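Local coordinates for protein putative short-chain oxidoreductase (Thermus thermophilus, PDB 2YUT) that binds NADP in a Rossmann-type fold and probably acts as an oxidoreductase of the short-chain dehydrogenase/reductase family, at residues Glu92-His97 / Lys138-Ala143. Numbering follows the deposited sequence.
Sequences EMLAAH and KGALEA. With NAP (NADP nicotinamide-adenine-dinucleotide phosphate), chain B.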
ATOM      1  N   GLU A  92       9.183  -5.279  -4.179  1.00 25.38           N
ATOM      2  CA  GLU A  92       8.807  -6.586  -4.720  1.00 27.80           C
ATOM      3  C   GLU A  92       7.408  -6.964  -4.258  1.00 19.87           C
ATOM      4  O   GLU A  92       6.613  -7.509  -5.033  1.00 22.83           O
ATOM      5  CB  GLU A  92       9.792  -7.669  -4.266  1.00 31.56           C
ATOM      6  CG  GLU A  92      11.228  -7.427  -4.708  1.00 53.50           C
ATOM      7  CD  GLU A  92      12.148  -8.592  -4.389  1.00 58.43           C
ATOM      8  OE1 GLU A  92      12.097  -9.100  -3.247  1.00 66.68           O
ATOM      9  OE2 GLU A  92      12.930  -8.992  -5.277  1.00 59.00           O
HETATM   10  N   MSE A  93       7.115  -6.676  -2.992  1.00 16.45           N
HETATM   11  CA  MSE A  93       5.814  -6.984  -2.411  1.00 23.56           C
HETATM   12  C   MSE A  93       4.701  -6.176  -3.068  1.00 26.26           C
HETATM   13  O   MSE A  93       3.647  -6.720  -3.404  1.00 21.43           O
HETATM   14  CB  MSE A  93       5.829  -6.719  -0.905  1.00 16.76           C
HETATM   15  CG  MSE A  93       6.616  -7.747  -0.097  1.00 29.42           C
HETATM   16 SE   MSE A  93       5.913  -9.569  -0.265  1.00 29.22          SE
HETATM   17  CE  MSE A  93       7.231 -10.256  -1.507  1.00 21.81           C
ATOM     18  N   LEU A  94       4.936  -4.878  -3.247  1.00 23.00           N
ATOM     19  CA  LEU A  94       3.951  -4.006  -3.878  1.00 23.55           C
ATOM     20  C   LEU A  94       3.716  -4.416  -5.332  1.00 19.59           C
ATOM     21  O   LEU A  94       2.589  -4.381  -5.821  1.00 20.08           O
ATOM     22  CB  LEU A  94       4.410  -2.542  -3.815  1.00 20.59           C
ATOM     23  CG  LEU A  94       4.105  -1.768  -2.523  1.00 23.75           C
ATOM     24  CD1 LEU A  94       2.603  -1.601  -2.385  1.00 25.82           C
ATOM     25  CD2 LEU A  94       4.654  -2.502  -1.310  1.00 41.57           C
ATOM     26  N   ALA A  95       4.783  -4.803  -6.019  1.00 13.52           N
ATOM     27  CA  ALA A  95       4.667  -5.222  -7.411  1.00 23.70           C
ATOM     28  C   ALA A  95       3.836  -6.503  -7.515  1.00 19.26           C
ATOM     29  O   ALA A  95       2.897  -6.584  -8.305  1.00 15.21           O
ATOM     30  CB  ALA A  95       6.053  -5.453  -8.007  1.00 17.73           C
ATOM     31  N   ALA A  96       4.181  -7.495  -6.700  1.00 20.16           N
ATOM     32  CA  ALA A  96       3.483  -8.774  -6.719  1.00 23.02           C
ATOM     33  C   ALA A  96       2.019  -8.688  -6.305  1.00 22.37           C
ATOM     34  O   ALA A  96       1.156  -9.263  -6.972  1.00 22.02           O
ATOM     35  CB  ALA A  96       4.213  -9.783  -5.835  1.00 14.98           C
ATOM     36  N   HIS A  97       1.733  -7.969  -5.222  1.00 13.20           N
ATOM     37  CA  HIS A  97       0.355  -7.857  -4.736  1.00 18.62           C
ATOM     38  C   HIS A  97      -0.518  -6.754  -5.325  1.00 19.02           C
ATOM     39  O   HIS A  97      -1.674  -7.000  -5.675  1.00 20.02           O
ATOM     40  CB  HIS A  97       0.327  -7.692  -3.214  1.00 15.52           C
ATOM     41  CG  HIS A  97       0.898  -8.849  -2.463  1.00 16.29           C
ATOM     42  ND1 HIS A  97       2.251  -9.009  -2.258  1.00 23.22           N
ATOM     43  CD2 HIS A  97       0.298  -9.890  -1.839  1.00  9.54           C
ATOM     44  CE1 HIS A  97       2.460 -10.095  -1.535  1.00 17.57           C
ATOM     45  NE2 HIS A  97       1.290 -10.647  -1.267  1.00 18.22           N
ATOM     46  N   LYS A 138      -0.617  -5.540   1.213  1.00 15.60           N
ATOM     47  CA  LYS A 138      -2.023  -5.910   1.406  1.00 15.84           C
ATOM     48  C   LYS A 138      -2.844  -4.715   1.861  1.00 22.28           C
ATOM     49  O   LYS A 138      -4.017  -4.589   1.506  1.00 20.95           O
ATOM     50  CB  LYS A 138      -2.159  -7.045   2.427  1.00 18.63           C
ATOM     51  CG  LYS A 138      -1.667  -8.398   1.923  1.00 20.07           C
ATOM     52  CD  LYS A 138      -2.381  -8.816   0.641  1.00 18.76           C
ATOM     53  CE  LYS A 138      -2.070 -10.272   0.281  1.00 12.81           C
ATOM     54  NZ  LYS A 138      -2.533 -10.612  -1.104  1.00 13.65           N
ATOM     55  N   GLY A 139      -2.228  -3.840   2.655  1.00 18.82           N
ATOM     56  CA  GLY A 139      -2.938  -2.662   3.107  1.00 20.96           C
ATOM     57  C   GLY A 139      -3.273  -1.805   1.899  1.00 19.14           C
ATOM     58  O   GLY A 139      -4.356  -1.229   1.812  1.00 19.82           O
ATOM     59  N   ALA A 140      -2.339  -1.734   0.957  1.00 18.53           N
ATOM     60  CA  ALA A 140      -2.522  -0.950  -0.262  1.00 21.52           C
ATOM     61  C   ALA A 140      -3.585  -1.573  -1.166  1.00 22.58           C
ATOM     62  O   ALA A 140      -4.440  -0.873  -1.710  1.00 21.16           O
ATOM     63  CB  ALA A 140      -1.201  -0.843  -1.016  1.00 13.77           C
ATOM     64  N   LEU A 141      -3.527  -2.892  -1.317  1.00 20.54           N
ATOM     65  CA  LEU A 141      -4.476  -3.593  -2.164  1.00 20.54           C
ATOM     66  C   LEU A 141      -5.907  -3.390  -1.694  1.00 14.00           C
ATOM     67  O   LEU A 141      -6.786  -3.098  -2.498  1.00 17.80           O
ATOM     68  CB  LEU A 141      -4.164  -5.095  -2.205  1.00 22.00           C
ATOM     69  CG  LEU A 141      -5.147  -5.948  -3.023  1.00 25.71           C
ATOM     70  CD1 LEU A 141      -5.212  -5.421  -4.455  1.00 19.01           C
ATOM     71  CD2 LEU A 141      -4.714  -7.408  -3.016  1.00 17.01           C
ATOM     72  N   GLU A 142      -6.140  -3.536  -0.393  1.00 12.00           N
ATOM     73  CA  GLU A 142      -7.485  -3.378   0.147  1.00 19.35           C
ATOM     74  C   GLU A 142      -7.994  -1.952  -0.006  1.00 24.10           C
ATOM     75  O   GLU A 142      -9.169  -1.737  -0.297  1.00 21.44           O
ATOM     76  CB  GLU A 142      -7.534  -3.786   1.627  1.00 23.39           C
ATOM     77  CG  GLU A 142      -7.052  -5.204   1.916  1.00 26.96           C
ATOM     78  CD  GLU A 142      -7.444  -5.682   3.309  1.00 33.52           C
ATOM     79  OE1 GLU A 142      -7.469  -4.851   4.239  1.00 37.97           O
ATOM     80  OE2 GLU A 142      -7.720  -6.887   3.480  1.00 36.16           O
ATOM     81  N   ALA A 143      -7.108  -0.977   0.184  1.00 21.35           N
ATOM     82  CA  ALA A 143      -7.495   0.422   0.060  1.00 19.22           C
ATOM     83  C   ALA A 143      -7.813   0.723  -1.397  1.00 17.09           C
ATOM     84  O   ALA A 143      -8.780   1.416  -1.701  1.00 22.17           O
ATOM     85  CB  ALA A 143      -6.361   1.340   0.563  1.00 16.72           C
TER
HETATM   86  PA  NAP B 500       1.442 -19.162  -3.879  1.00 17.20           P
HETATM   87  O1A NAP B 500       2.982 -18.752  -3.656  1.00 15.17           O
HETATM   88  O2A NAP B 500       1.202 -20.614  -3.717  1.00 15.79           O
HETATM   89  O5B NAP B 500       1.064 -18.648  -5.354  1.00 18.56           O
HETATM   90  C5B NAP B 500       1.375 -17.311  -5.753  1.00 15.52           C
HETATM   91  C4B NAP B 500       0.938 -17.078  -7.199  1.00 20.89           C
HETATM   92  O4B NAP B 500       1.254 -15.718  -7.547  1.00 20.90           O
HETATM   93  C3B NAP B 500       1.735 -17.979  -8.147  1.00 20.66           C
HETATM   94  O3B NAP B 500       0.876 -18.484  -9.173  1.00 24.78           O
HETATM   95  C2B NAP B 500       2.748 -17.007  -8.748  1.00 19.79           C
HETATM   96  O2B NAP B 500       3.081 -17.426 -10.073  1.00 21.54           O
HETATM   97  C1B NAP B 500       1.843 -15.781  -8.854  1.00 17.35           C
HETATM   98  N9A NAP B 500       2.648 -14.570  -9.128  1.00 23.60           N
HETATM   99  C8A NAP B 500       3.552 -14.035  -8.310  1.00 19.38           C
HETATM  100  N7A NAP B 500       4.105 -12.974  -8.893  1.00 21.90           N
HETATM  101  C5A NAP B 500       3.550 -12.832 -10.092  1.00 15.59           C
HETATM  102  C6A NAP B 500       3.731 -11.942 -11.143  1.00 24.31           C
HETATM  103  N6A NAP B 500       4.620 -10.957 -11.045  1.00 15.51           N
HETATM  104  N1A NAP B 500       2.999 -12.094 -12.255  1.00 20.22           N
HETATM  105  C2A NAP B 500       2.115 -13.072 -12.361  1.00 22.83           C
HETATM  106  N3A NAP B 500       1.917 -13.938 -11.383  1.00 12.63           N
HETATM  107  C4A NAP B 500       2.617 -13.847 -10.244  1.00 20.19           C
HETATM  108  O3  NAP B 500       0.609 -18.244  -2.848  1.00 16.51           O
HETATM  109  PN  NAP B 500      -0.901 -18.577  -2.399  1.00 19.25           P
HETATM  110  O1N NAP B 500      -0.887 -19.142  -1.030  1.00 18.87           O
HETATM  111  O2N NAP B 500      -1.594 -19.331  -3.468  1.00 19.76           O
HETATM  112  O5D NAP B 500      -1.569 -17.116  -2.286  1.00 18.99           O
HETATM  113  C5D NAP B 500      -2.522 -16.668  -3.253  1.00 18.84           C
HETATM  114  C4D NAP B 500      -3.124 -15.317  -2.854  1.00 15.42           C
HETATM  115  O4D NAP B 500      -3.727 -15.493  -1.557  1.00 17.45           O
HETATM  116  C3D NAP B 500      -2.027 -14.265  -2.674  1.00 17.59           C
HETATM  117  O3D NAP B 500      -2.544 -12.945  -2.858  1.00 19.98           O
HETATM  118  C2D NAP B 500      -1.650 -14.478  -1.210  1.00 18.43           C
HETATM  119  O2D NAP B 500      -1.027 -13.315  -0.656  1.00 18.66           O
HETATM  120  C1D NAP B 500      -3.059 -14.613  -0.636  1.00 15.66           C
HETATM  121  N1N NAP B 500      -3.075 -15.127   0.752  1.00 18.11           N
HETATM  122  C2N NAP B 500      -2.417 -16.323   1.066  1.00 16.99           C
HETATM  123  C3N NAP B 500      -2.432 -16.798   2.372  1.00 20.84           C
HETATM  124  C7N NAP B 500      -1.721 -18.109   2.717  1.00 26.68           C
HETATM  125  O7N NAP B 500      -1.564 -18.456   3.886  1.00 22.87           O
HETATM  126  N7N NAP B 500      -1.293 -18.807   1.668  1.00 13.22           N
HETATM  127  C4N NAP B 500      -3.097 -16.086   3.364  1.00 25.48           C
HETATM  128  C5N NAP B 500      -3.753 -14.899   3.057  1.00 28.51           C
HETATM  129  C6N NAP B 500      -3.744 -14.415   1.754  1.00 23.26           C
HETATM  130  P2B NAP B 500       4.329 -18.400 -10.372  1.00 34.07           P
HETATM  131  O1X NAP B 500       4.383 -19.496  -9.194  1.00 30.57           O
HETATM  132  O2X NAP B 500       3.926 -19.190 -11.717  1.00 29.87           O
HETATM  133  O3X NAP B 500       5.603 -17.659 -10.511  1.00 35.27           O
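The ammonium of K138 lies near the plane of the H97 imidazole and meets it at a carbon: NZ sits 3.0 Å from CD2 of H97, a tight non-bonded contact rather than a hydrogen bond. The two side chains cross at about a right angle, and CE of K138 comes within 3.2 Å of CD2 of H97 from off the ring plane. How a lysine is steered to a cofactor is well illustrated here. K138 is bent at chi2 (-57°) and then extended, which carries NZ past the ring to the nicotinamide ribose. There NZ donates to O3D of NADP at 2.9 Å and to O2D at 3.1 Å. The carbonyl of F119 takes a further bond from the same nitrogen. H97 is fixed from within its own helix. Its ND1 gives a hydrogen bond of 2.9 Å to O of M93, almost exactly in the ring plane, while the backbone N of H97 reaches that oxygen from the opposite face of the carbonyl plane. This bond settles the rotation of the ring and leaves the CD2-NE2 edge beside the lysine end and the ribose, NE2 near O2D but not bonded to it; Y134 meets the imidazole roughly perpendicularly. With an alanine at position H97, M93 O would lose its side-chain donor and the CE-NZ end of K138 would probably lack the ring that flanks it. Farther from the cofactor, CD1 of L94 touches CB of A140 at 4.1 Å, and both residues also pack on their counterparts in the second subunit. The segment axes run 9.7 Å apart, inclined at 36°. Helices 89-107 and 132-153 thus pair beside the parallel Rossmann sheet, and Y134 and K138 are the tyrosine and lysine of the SDR YxxxK motif.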